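2-hydroxychromene-2-carboxylate isomerase (Pseudomonas putida, PDB 2IMF) catalyses the reversible glutathione-dependent isomerisation of 2-hydroxychromene-2-carboxylate to trans-o-hydroxybenzylidenepyruvate in the bacterial breakdown of naphthalene. Local coordinates at residues Phe5-Leu10 / Ala104-Val109; Ser14-Gln19 / Ile76-Pro81; Ile32-Ile37 / Ile91-Ser96. All blocks are in the same frame, centred on the assembly; numbering follows the deposited sequence.

Interaction 1: Phe5-Leu10 / Ala104-Val109; sequences FYFDFL and AYVNVV. With TOM (4-(2-methoxyphenyl)-2-oxobut-3-enoic acid), chain F.
Phe7 and Phe9, at the end of strand 2-7 and in the loop just beyond it, pack against Tyr105, Val106 and Val109 on one side of helix 99-115, a buried, mainly apolar contact close to the centre of the chain. Phe9 makes the broadest set of contacts, its ring lying flat under a methyl group. Val109 CG1 stands 3.5 Å from the centroid of that ring and only 7° off its normal, a CH-pi contact over the middle of the face. The opposite face of Phe9 is taken by Phe7 CE2, near the rim, so the ring is held between two neighbours. At its edge lies the backbone oxygen Val106 O, 3.7 Å from Phe9 CE1. Tyr105 comes in obliquely, its CE2 3.8 Å from Phe9 CE2 and the two ring planes at 68°; its hydroxyl is bonded to Met89 O. The side chains of Phe7 and Val106 come from opposite directions; Phe7 CZ is 3.6 Å from Val106 CG2, while Val106 CG1 lies over the rim of one face of the Phe7 ring.

In this kappa-class, DsbA-like variant of the thioredoxin fold, the contact joins the core sheet to a helix of the alpha-helical insertion. Large aromatic rings suit the strand end because they reach across to the helix, where beta-branched valines present compact methyl surfaces. Beyond the sheet the chain turns towards the active site: Asp8 OD1 accepts from Leu10 N at 3.0 Å in an Asx turn, and it also bonds Ser86 and Asn90. The donor sits 38° out of the carboxylate plane. Leu10 then meets the bound 4-(2-methoxyphenyl)-2-oxobut-3-enoic acid, with Leu10 O 3.0 Å and Leu10 CD1 3.6 Å from the ligand methoxy carbon C11.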
loop_
_atom_site.group_PDB
_atom_site.type_symbol
_atom_site.label_atom_id
_atom_site.label_comp_id
_atom_site.label_asym_id
_atom_site.label_seq_id
_atom_site.Cartn_x
_atom_site.Cartn_y
_atom_site.Cartn_z
ATOM N N PHE A 5 -3.608 -3.075 17.812
ATOM C CA PHE A 5 -2.543 -2.533 16.957
ATOM C C PHE A 5 -1.323 -3.360 17.055
ATOM O O PHE A 5 -0.759 -3.549 18.149
ATOM C CB PHE A 5 -2.323 -1.114 17.437
ATOM C CG PHE A 5 -1.181 -0.370 16.765
ATOM C CD1 PHE A 5 -0.918 -0.443 15.381
ATOM C CD2 PHE A 5 -0.427 0.536 17.548
ATOM C CE1 PHE A 5 0.110 0.305 14.790
ATOM C CE2 PHE A 5 0.623 1.286 16.950
ATOM C CZ PHE A 5 0.899 1.112 15.557
ATOM N N TYR A 6 -0.849 -3.768 15.888
ATOM C CA TYR A 6 0.336 -4.630 15.791
ATOM C C TYR A 6 1.418 -3.864 15.062
ATOM O O TYR A 6 1.194 -3.343 13.972
ATOM C CB TYR A 6 0.037 -5.890 14.989
ATOM C CG TYR A 6 -0.943 -6.770 15.677
ATOM C CD1 TYR A 6 -2.363 -6.526 15.635
ATOM C CD2 TYR A 6 -0.481 -7.762 16.487
ATOM C CE1 TYR A 6 -3.260 -7.351 16.300
ATOM C CE2 TYR A 6 -1.408 -8.624 17.228
ATOM C CZ TYR A 6 -2.767 -8.352 17.071
ATOM O OH TYR A 6 -3.685 -9.154 17.814
ATOM N N PHE A 7 2.597 -3.741 15.652
ATOM C CA PHE A 7 3.674 -2.923 15.097
ATOM C C PHE A 7 5.015 -3.605 15.417
ATOM O O PHE A 7 5.104 -4.478 16.305
ATOM C CB PHE A 7 3.665 -1.496 15.682
ATOM C CG PHE A 7 3.954 -1.452 17.170
ATOM C CD1 PHE A 7 2.960 -1.685 18.099
ATOM C CD2 PHE A 7 5.223 -1.275 17.635
ATOM C CE1 PHE A 7 3.249 -1.658 19.454
ATOM C CE2 PHE A 7 5.518 -1.333 18.966
ATOM C CZ PHE A 7 4.487 -1.502 19.874
ATOM N N ASP A 8 6.058 -3.169 14.700
ATOM C CA ASP A 8 7.479 -3.508 14.968
ATOM C C ASP A 8 8.186 -2.149 14.880
ATOM O O ASP A 8 7.886 -1.371 13.962
ATOM C CB ASP A 8 7.964 -4.506 13.895
ATOM C CG ASP A 8 9.412 -4.981 14.092
ATOM O OD1 ASP A 8 10.254 -4.174 14.590
ATOM O OD2 ASP A 8 9.721 -6.100 13.669
ATOM N N PHE A 9 9.037 -1.795 15.845
ATOM C CA PHE A 9 9.662 -0.439 15.817
ATOM C C PHE A 9 10.575 -0.242 14.596
ATOM O O PHE A 9 10.916 0.891 14.334
ATOM C CB PHE A 9 10.450 -0.155 17.112
ATOM C CG PHE A 9 9.584 0.090 18.321
ATOM C CD1 PHE A 9 8.759 1.204 18.374
ATOM C CD2 PHE A 9 9.673 -0.748 19.397
ATOM C CE1 PHE A 9 7.949 1.475 19.527
ATOM C CE2 PHE A 9 8.891 -0.524 20.584
ATOM C CZ PHE A 9 8.049 0.573 20.629
ATOM N N LEU A 10 10.914 -1.297 13.864
ATOM C CA LEU A 10 11.694 -1.085 12.597
ATOM C C LEU A 10 10.891 -0.432 11.517
ATOM O O LEU A 10 11.450 0.033 10.538
ATOM C CB LEU A 10 12.306 -2.381 12.038
ATOM C CG LEU A 10 11.341 -3.425 11.508
ATOM C CD1 LEU A 10 10.874 -3.106 10.071
ATOM C CD2 LEU A 10 12.047 -4.747 11.446
ATOM N N ALA A 104 2.745 5.494 26.250
ATOM C CA ALA A 104 3.856 6.406 26.416
ATOM C C ALA A 104 5.166 5.761 25.925
ATOM O O ALA A 104 5.936 6.420 25.245
ATOM C CB ALA A 104 4.006 6.843 27.865
ATOM N N TYR A 105 5.364 4.503 26.290
ATOM C CA TYR A 105 6.573 3.776 25.800
ATOM C C TYR A 105 6.571 3.753 24.267
ATOM O O TYR A 105 7.553 4.125 23.622
ATOM C CB TYR A 105 6.643 2.379 26.326
ATOM C CG TYR A 105 7.843 1.568 25.877
ATOM C CD1 TYR A 105 9.066 1.720 26.490
ATOM C CD2 TYR A 105 7.730 0.790 24.769
ATOM C CE1 TYR A 105 10.151 0.948 26.078
ATOM C CE2 TYR A 105 8.767 0.029 24.330
ATOM C CZ TYR A 105 10.018 0.133 24.993
ATOM O OH TYR A 105 11.075 -0.633 24.602
ATOM N N VAL A 106 5.474 3.335 23.658
ATOM C CA VAL A 106 5.436 3.206 22.209
ATOM C C VAL A 106 5.690 4.582 21.601
ATOM O O VAL A 106 6.449 4.688 20.610
ATOM C CB VAL A 106 4.107 2.571 21.802
ATOM C CG1 VAL A 106 3.958 2.633 20.288
ATOM C CG2 VAL A 106 4.054 1.138 22.307
ATOM N N ASN A 107 5.068 5.664 22.119
ATOM C CA ASN A 107 5.300 6.966 21.573
ATOM C C ASN A 107 6.738 7.443 21.703
ATOM O O ASN A 107 7.317 7.962 20.765
ATOM C CB ASN A 107 4.327 7.984 22.265
ATOM C CG ASN A 107 2.859 7.785 21.881
ATOM O OD1 ASN A 107 2.534 7.166 20.864
ATOM N ND2 ASN A 107 1.956 8.290 22.730
ATOM N N VAL A 108 7.304 7.272 22.880
ATOM C CA VAL A 108 8.661 7.775 23.075
ATOM C C VAL A 108 9.657 7.004 22.189
ATOM O O VAL A 108 10.535 7.618 21.566
ATOM C CB VAL A 108 9.044 7.564 24.579
ATOM C CG1 VAL A 108 10.534 7.657 24.802
ATOM C CG2 VAL A 108 8.264 8.581 25.488
ATOM N N VAL A 109 9.491 5.682 22.068
ATOM C CA VAL A 109 10.443 4.898 21.284
ATOM C C VAL A 109 10.263 5.227 19.797
ATOM O O VAL A 109 11.239 5.438 19.059
ATOM C CB VAL A 109 10.329 3.403 21.534
ATOM C CG1 VAL A 109 11.226 2.582 20.611
ATOM C CG2 VAL A 109 10.673 3.083 22.983
HETATM O O8 TOM F . 10.928 -3.536 3.939
HETATM C C9 TOM F . 10.506 -3.975 5.003
HETATM C C10 TOM F . 10.760 -5.305 5.494
HETATM O O11 TOM F . 10.103 -6.215 4.933
HETATM O O10 TOM F . 11.518 -5.471 6.472
HETATM C C8 TOM F . 9.584 -3.205 5.897
HETATM C C7 TOM F . 9.119 -1.999 5.666
HETATM C C1 TOM F . 9.979 -0.792 5.348
HETATM C C6 TOM F . 9.489 0.022 4.347
HETATM C C5 TOM F . 10.216 1.144 3.960
HETATM C C4 TOM F . 11.398 1.454 4.654
HETATM C C3 TOM F . 11.889 0.657 5.667
HETATM C C2 TOM F . 11.141 -0.484 6.012
HETATM O O2 TOM F . 11.513 -1.321 7.007
HETATM C C11 TOM F . 12.554 -0.780 7.825
#

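Interaction 2: Ser14-Gln19 / Ile76-Pro81; sequences SYLANQ and IPLVFP
Ile76 CD1 forms the apolar centre, sitting among Tyr15, Leu16 and Gln19 where helix 12-28 meets the loop between helices 57-74 and 87-92. Helix 12-28 follows the first strand of the thioredoxin fold and starts beside Ser11, a glutathione-binding residue and the probable nucleophile, whereas the loop belongs to the helical insertion. The long isoleucine branch has CG1 tucked over its own backbone, flanked by N and C (chi1 64°), and Ile76 CD1 lies 4.2 Å from Leu16 CD2. Gln19, in one of its two modelled conformers, adds its aliphatic stem, sliding past the isoleucine in the opposite sense.

Leu78 widens the patch. Its CD1 meets the Tyr15 ring at the edge, 3.8 Å from Tyr15 CD2, and also reaches Leu16 CD2 from a direction roughly perpendicular to that side chain. A branched leucine suits this spot because one methyl serves both neighbours. Leu16 continues onto Leu67, Trp70 and Tyr74 of helix 57-74.

Tyrosine suits the outer edge, since its ring joins the apolar patch while its phenol meets the loop backbone. Tyr15 OH donates to Pro77 O at 2.6 Å, approaching nearly end-on with a C=O...O angle of 163°.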
loop_
_atom_site.group_PDB
_atom_site.type_symbol
_atom_site.label_atom_id
_atom_site.label_comp_id
_atom_site.label_asym_id
_atom_site.label_seq_id
_atom_site.Cartn_x
_atom_site.Cartn_y
_atom_site.Cartn_z
ATOM N N SER A 14 4.647 1.951 10.496
ATOM C CA SER A 14 4.108 1.807 11.844
ATOM C C SER A 14 4.259 3.056 12.700
ATOM O O SER A 14 3.387 3.366 13.536
ATOM C CB SER A 14 4.718 0.618 12.564
ATOM O OG SER A 14 4.346 -0.606 11.939
ATOM N N TYR A 15 5.363 3.815 12.469
ATOM C CA TYR A 15 5.593 5.054 13.149
ATOM C C TYR A 15 4.465 5.973 12.747
ATOM O O TYR A 15 3.833 6.633 13.605
ATOM C CB TYR A 15 6.910 5.632 12.662
ATOM C CG TYR A 15 7.096 7.088 12.942
ATOM C CD1 TYR A 15 7.196 7.566 14.254
ATOM C CD2 TYR A 15 7.260 7.981 11.884
ATOM C CE1 TYR A 15 7.460 8.965 14.484
ATOM C CE2 TYR A 15 7.539 9.344 12.106
ATOM C CZ TYR A 15 7.586 9.800 13.432
ATOM O OH TYR A 15 7.827 11.136 13.738
ATOM N N LEU A 16 4.166 6.063 11.442
ATOM C CA LEU A 16 3.076 6.933 10.963
ATOM C C LEU A 16 1.728 6.477 11.572
ATOM O O LEU A 16 0.929 7.278 12.082
ATOM C CB LEU A 16 2.952 6.824 9.468
ATOM C CG LEU A 16 4.117 7.488 8.697
ATOM C CD1 LEU A 16 4.020 7.134 7.224
ATOM C CD2 LEU A 16 4.093 9.058 8.887
ATOM N N ALA A 17 1.421 5.181 11.498
ATOM C CA ALA A 17 0.171 4.667 12.082
ATOM C C ALA A 17 0.072 4.945 13.556
ATOM O O ALA A 17 -1.030 5.302 14.044
ATOM C CB ALA A 17 0.008 3.156 11.792
ATOM N N ASN A 18 1.156 4.764 14.302
ATOM C CA ASN A 18 1.069 5.053 15.715
ATOM C C ASN A 18 0.769 6.500 15.963
ATOM O O ASN A 18 -0.004 6.745 16.883
ATOM C CB ASN A 18 2.389 4.666 16.385
ATOM C CG ASN A 18 2.356 4.922 17.844
ATOM O OD1 ASN A 18 1.550 4.327 18.543
ATOM N ND2 ASN A 18 3.134 5.901 18.289
ATOM N N GLN A 19 1.344 7.407 15.191
ATOM C CA GLN A 19 1.046 8.852 15.409
ATOM C C GLN A 19 -0.454 9.087 15.224
ATOM O O GLN A 19 -1.080 9.797 16.035
ATOM C CB GLN A 19 1.830 9.679 14.347
ATOM C CG GLN A 19 1.452 11.214 14.170
ATOM C CD GLN A 19 1.788 12.030 15.391
ATOM O OE1 GLN A 19 2.613 11.650 16.220
ATOM N NE2 GLN A 19 1.157 13.184 15.493
ATOM N N ILE A 76 4.773 15.852 11.175
ATOM C CA ILE A 76 5.769 15.286 12.047
ATOM C C ILE A 76 7.043 15.036 11.243
ATOM O O ILE A 76 6.986 14.865 10.034
ATOM C CB ILE A 76 5.261 13.955 12.692
ATOM C CG1 ILE A 76 5.015 12.842 11.640
ATOM C CG2 ILE A 76 4.021 14.194 13.488
ATOM C CD1 ILE A 76 4.463 11.546 12.244
ATOM N N PRO A 77 8.235 14.967 11.894
ATOM C CA PRO A 77 9.471 14.615 11.208
ATOM C C PRO A 77 9.460 13.118 10.944
ATOM O O PRO A 77 8.823 12.346 11.667
ATOM C CB PRO A 77 10.557 14.930 12.278
ATOM C CG PRO A 77 9.887 14.858 13.537
ATOM C CD PRO A 77 8.480 15.339 13.309
ATOM N N LEU A 78 10.271 12.725 10.000
ATOM C CA LEU A 78 10.510 11.290 9.838
ATOM C C LEU A 78 11.916 11.228 9.349
ATOM O O LEU A 78 12.297 11.719 8.237
ATOM C CB LEU A 78 9.519 10.680 8.812
ATOM C CG LEU A 78 9.538 9.136 8.725
ATOM C CD1 LEU A 78 8.119 8.713 8.247
ATOM C CD2 LEU A 78 10.648 8.551 7.840
ATOM N N VAL A 79 12.765 10.573 10.151
ATOM C CA VAL A 79 14.200 10.501 9.882
ATOM C C VAL A 79 14.650 9.042 9.975
ATOM O O VAL A 79 14.394 8.412 11.000
ATOM C CB VAL A 79 14.971 11.335 10.901
ATOM C CG1 VAL A 79 16.496 11.220 10.659
ATOM C CG2 VAL A 79 14.416 12.771 10.905
ATOM N N PHE A 80 15.235 8.453 8.931
ATOM C CA PHE A 80 15.707 7.092 8.941
ATOM C C PHE A 80 16.819 6.920 9.959
ATOM O O PHE A 80 17.842 7.626 9.949
ATOM C CB PHE A 80 16.203 6.668 7.573
ATOM C CG PHE A 80 15.103 6.116 6.693
ATOM C CD1 PHE A 80 14.093 6.943 6.215
ATOM C CD2 PHE A 80 15.084 4.775 6.398
ATOM C CE1 PHE A 80 13.055 6.419 5.450
ATOM C CE2 PHE A 80 14.088 4.238 5.632
ATOM C CZ PHE A 80 13.052 5.064 5.167
ATOM N N PRO A 81 16.666 5.890 10.806
ATOM C CA PRO A 81 17.793 5.511 11.669
ATOM C C PRO A 81 18.841 4.733 10.870
ATOM O O PRO A 81 18.568 4.309 9.745
ATOM C CB PRO A 81 17.117 4.591 12.703
ATOM C CG PRO A 81 16.076 3.851 11.894
ATOM C CD PRO A 81 15.501 4.984 10.983
#

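Interaction 3: Ile32-Ile37 / Ile91-Ser96; sequences IRYNAI and IGFYYS
Phe93 and Tyr94, consecutive residues at the end region of helix 87-92, meet Tyr34 and Ala36 of strand 31-36 in two different ways. The strand is an outermost one of the thioredoxin-fold sheet, and the segment 91-96 belongs to the helical insertion, so this contact packs that part of the insertion against the sheet. Alternation along the strand turns Tyr34 and Ala36 towards the insertion and Asn35 away from it, where its ND2 bonds to Phe5 O in the neighbouring strand.

The Phe93 ring reaches along the strand. With CG anti to the backbone N (chi1 167°), the ring is extended so that its far end touches Tyr34: Phe93 CZ lies 3.4 Å from Tyr34 CB, and Phe93 CB 3.8 Å from Ala36 CB. Both approaches are oblique to the phenylalanine ring. Alanine fits here because a small methyl lets the Phe93 backbone come close, with Phe93 CA 6.6 Å from Ala36 CA. The Tyr34 ring itself leads away from Phe93, and one of its faces is covered by Ile32 CG2, 3.5 Å above the centre; the ring also touches Glu99 and Ala103 of helix 99-115.

Tyr94 lies beside Phe93, whose CD2 is 3.5 Å above the middle of the tyrosine ring, while Tyr94 CE1 is in the plane of the Phe93 ring at its edge. The two rings thus meet edge to face, and the phenol points towards the strand backbone. On the backbone of the turn, Phe93 O accepts from both Ser96 N and Ser96 OG, the hydroxyl at 2.8 Å, which fixes the turn carrying the aromatic pair. A tyrosine here can pack its ring and still use its hydroxyl: Tyr94 OH donates to Ala36 O at 2.6 Å, tilted 20° from the carbonyl plane.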
loop_
_atom_site.group_PDB
_atom_site.type_symbol
_atom_site.label_atom_id
_atom_site.label_comp_id
_atom_site.label_asym_id
_atom_site.label_seq_id
_atom_site.Cartn_x
_atom_site.Cartn_y
_atom_site.Cartn_z
ATOM N N ILE A 32 -6.553 1.758 22.611
ATOM C CA ILE A 32 -5.633 0.951 21.745
ATOM C C ILE A 32 -5.045 -0.160 22.563
ATOM O O ILE A 32 -4.447 0.105 23.636
ATOM C CB ILE A 32 -4.445 1.791 21.261
ATOM C CG1 ILE A 32 -4.917 2.992 20.431
ATOM C CG2 ILE A 32 -3.473 0.941 20.414
ATOM C CD1 ILE A 32 -5.605 2.563 19.146
ATOM N N ARG A 33 -5.128 -1.390 22.070
ATOM C CA ARG A 33 -4.395 -2.494 22.623
ATOM C C ARG A 33 -3.101 -2.688 21.776
ATOM O O ARG A 33 -3.170 -3.146 20.603
ATOM C CB ARG A 33 -5.245 -3.758 22.668
ATOM C CG ARG A 33 -4.520 -4.927 23.234
ATOM C CD ARG A 33 -5.466 -6.152 23.409
ATOM N NE ARG A 33 -6.873 -5.757 23.452
ATOM C CZ ARG A 33 -7.889 -6.445 22.913
ATOM N NH1 ARG A 33 -7.692 -7.586 22.276
ATOM N NH2 ARG A 33 -9.115 -5.978 22.997
ATOM N N TYR A 34 -1.944 -2.372 22.353
ATOM C CA TYR A 34 -0.652 -2.415 21.619
ATOM C C TYR A 34 -0.020 -3.789 21.631
ATOM O O TYR A 34 -0.045 -4.498 22.677
ATOM C CB TYR A 34 0.328 -1.476 22.272
ATOM C CG TYR A 34 -0.036 -0.047 22.159
ATOM C CD1 TYR A 34 -0.856 0.531 23.146
ATOM C CD2 TYR A 34 0.385 0.761 21.091
ATOM C CE1 TYR A 34 -1.214 1.876 23.088
ATOM C CE2 TYR A 34 0.018 2.102 21.040
ATOM C CZ TYR A 34 -0.813 2.640 22.038
ATOM O OH TYR A 34 -1.149 3.958 21.984
ATOM N N ASN A 35 0.536 -4.206 20.494
ATOM C CA ASN A 35 1.207 -5.455 20.386
ATOM C C ASN A 35 2.513 -5.266 19.598
ATOM O O ASN A 35 2.481 -5.154 18.380
ATOM C CB ASN A 35 0.315 -6.460 19.617
ATOM C CG ASN A 35 -1.052 -6.712 20.308
ATOM O OD1 ASN A 35 -1.154 -7.505 21.250
ATOM N ND2 ASN A 35 -2.049 -5.971 19.894
ATOM N N ALA A 36 3.650 -5.356 20.288
ATOM C CA ALA A 36 4.969 -5.303 19.601
ATOM C C ALA A 36 5.319 -6.693 19.131
ATOM O O ALA A 36 5.340 -7.640 19.945
ATOM C CB ALA A 36 6.069 -4.767 20.522
ATOM N N ILE A 37 5.562 -6.847 17.817
ATOM C CA ILE A 37 5.817 -8.184 17.268
ATOM C C ILE A 37 6.972 -8.176 16.297
ATOM O O ILE A 37 7.406 -7.130 15.826
ATOM C CB ILE A 37 4.589 -8.799 16.492
ATOM C CG1 ILE A 37 4.138 -7.829 15.357
ATOM C CG2 ILE A 37 3.404 -8.924 17.460
ATOM C CD1 ILE A 37 3.057 -8.473 14.420
ATOM N N ILE A 91 11.038 -5.935 22.493
ATOM C CA ILE A 91 10.925 -6.687 23.745
ATOM C C ILE A 91 10.608 -5.754 24.932
ATOM O O ILE A 91 9.764 -6.040 25.818
ATOM C CB ILE A 91 12.197 -7.398 24.005
ATOM C CG1 ILE A 91 12.377 -8.570 23.046
ATOM C CG2 ILE A 91 12.183 -7.848 25.482
ATOM C CD1 ILE A 91 13.803 -9.267 23.024
ATOM N N GLY A 92 11.242 -4.578 24.933
ATOM C CA GLY A 92 11.068 -3.670 26.026
ATOM C C GLY A 92 9.644 -3.168 26.190
ATOM O O GLY A 92 9.243 -2.730 27.296
ATOM N N PHE A 93 8.839 -3.217 25.116
ATOM C CA PHE A 93 7.438 -2.864 25.249
ATOM C C PHE A 93 6.768 -3.686 26.362
ATOM O O PHE A 93 5.865 -3.186 26.992
ATOM C CB PHE A 93 6.690 -3.082 23.899
ATOM C CG PHE A 93 5.196 -3.043 24.053
ATOM C CD1 PHE A 93 4.580 -1.844 24.161
ATOM C CD2 PHE A 93 4.425 -4.215 24.129
ATOM C CE1 PHE A 93 3.229 -1.748 24.408
ATOM C CE2 PHE A 93 3.070 -4.155 24.360
ATOM C CZ PHE A 93 2.491 -2.919 24.484
ATOM N N TYR A 94 7.164 -4.922 26.530
ATOM C CA TYR A 94 6.533 -5.761 27.532
ATOM C C TYR A 94 6.921 -5.422 28.959
ATOM O O TYR A 94 6.369 -6.056 29.883
ATOM C CB TYR A 94 6.783 -7.237 27.153
ATOM C CG TYR A 94 6.084 -7.497 25.811
ATOM C CD1 TYR A 94 4.697 -7.592 25.787
ATOM C CD2 TYR A 94 6.797 -7.508 24.594
ATOM C CE1 TYR A 94 3.991 -7.695 24.579
ATOM C CE2 TYR A 94 6.135 -7.637 23.388
ATOM C CZ TYR A 94 4.730 -7.671 23.389
ATOM O OH TYR A 94 4.017 -7.783 22.215
ATOM N N TYR A 95 7.761 -4.425 29.185
ATOM C CA TYR A 95 7.956 -3.920 30.551
ATOM C C TYR A 95 6.824 -2.950 30.921
ATOM O O TYR A 95 6.681 -2.684 32.092
ATOM C CB TYR A 95 9.266 -3.126 30.552
ATOM C CG TYR A 95 9.805 -2.753 31.931
ATOM C CD1 TYR A 95 10.558 -3.692 32.612
ATOM C CD2 TYR A 95 9.661 -1.449 32.471
ATOM C CE1 TYR A 95 11.121 -3.396 33.876
ATOM C CE2 TYR A 95 10.232 -1.153 33.732
ATOM C CZ TYR A 95 10.972 -2.118 34.331
ATOM O OH TYR A 95 11.489 -1.772 35.592
ATOM N N SER A 96 6.088 -2.366 29.972
ATOM C CA SER A 96 5.177 -1.298 30.285
ATOM C C SER A 96 3.950 -1.859 30.958
ATOM O O SER A 96 3.601 -3.025 30.787
ATOM C CB SER A 96 4.828 -0.501 29.026
ATOM O OG SER A 96 4.134 -1.257 28.059
#

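In the fold
All three contacts tie the thioredoxin-like core to the helical insertion. Interactions 1 and 3, with centres about 7 Å apart, share the sheet: strands 2-7 and 31-36 are neighbours, with Phe5 N 2.8 Å from Arg33 O, and Tyr105 CE2 packs 3.3 Å from Phe93 CA. The centres of interactions 1 and 2 are about 10 Å apart, and Asn18 ND2 to Asn107 OD1, 2.9 Å, joins their helices. Interactions 2 and 3 have centres about 17 Å apart, on opposite sides of the chain centre. Interactions 1 and 2 each contribute a residue, Leu10 and Phe80, to the methoxyphenyl-oxobutenoate pocket; the Leu16 side chain is about 6 Å from glutathione, the Ala36 side chain about 14 Å.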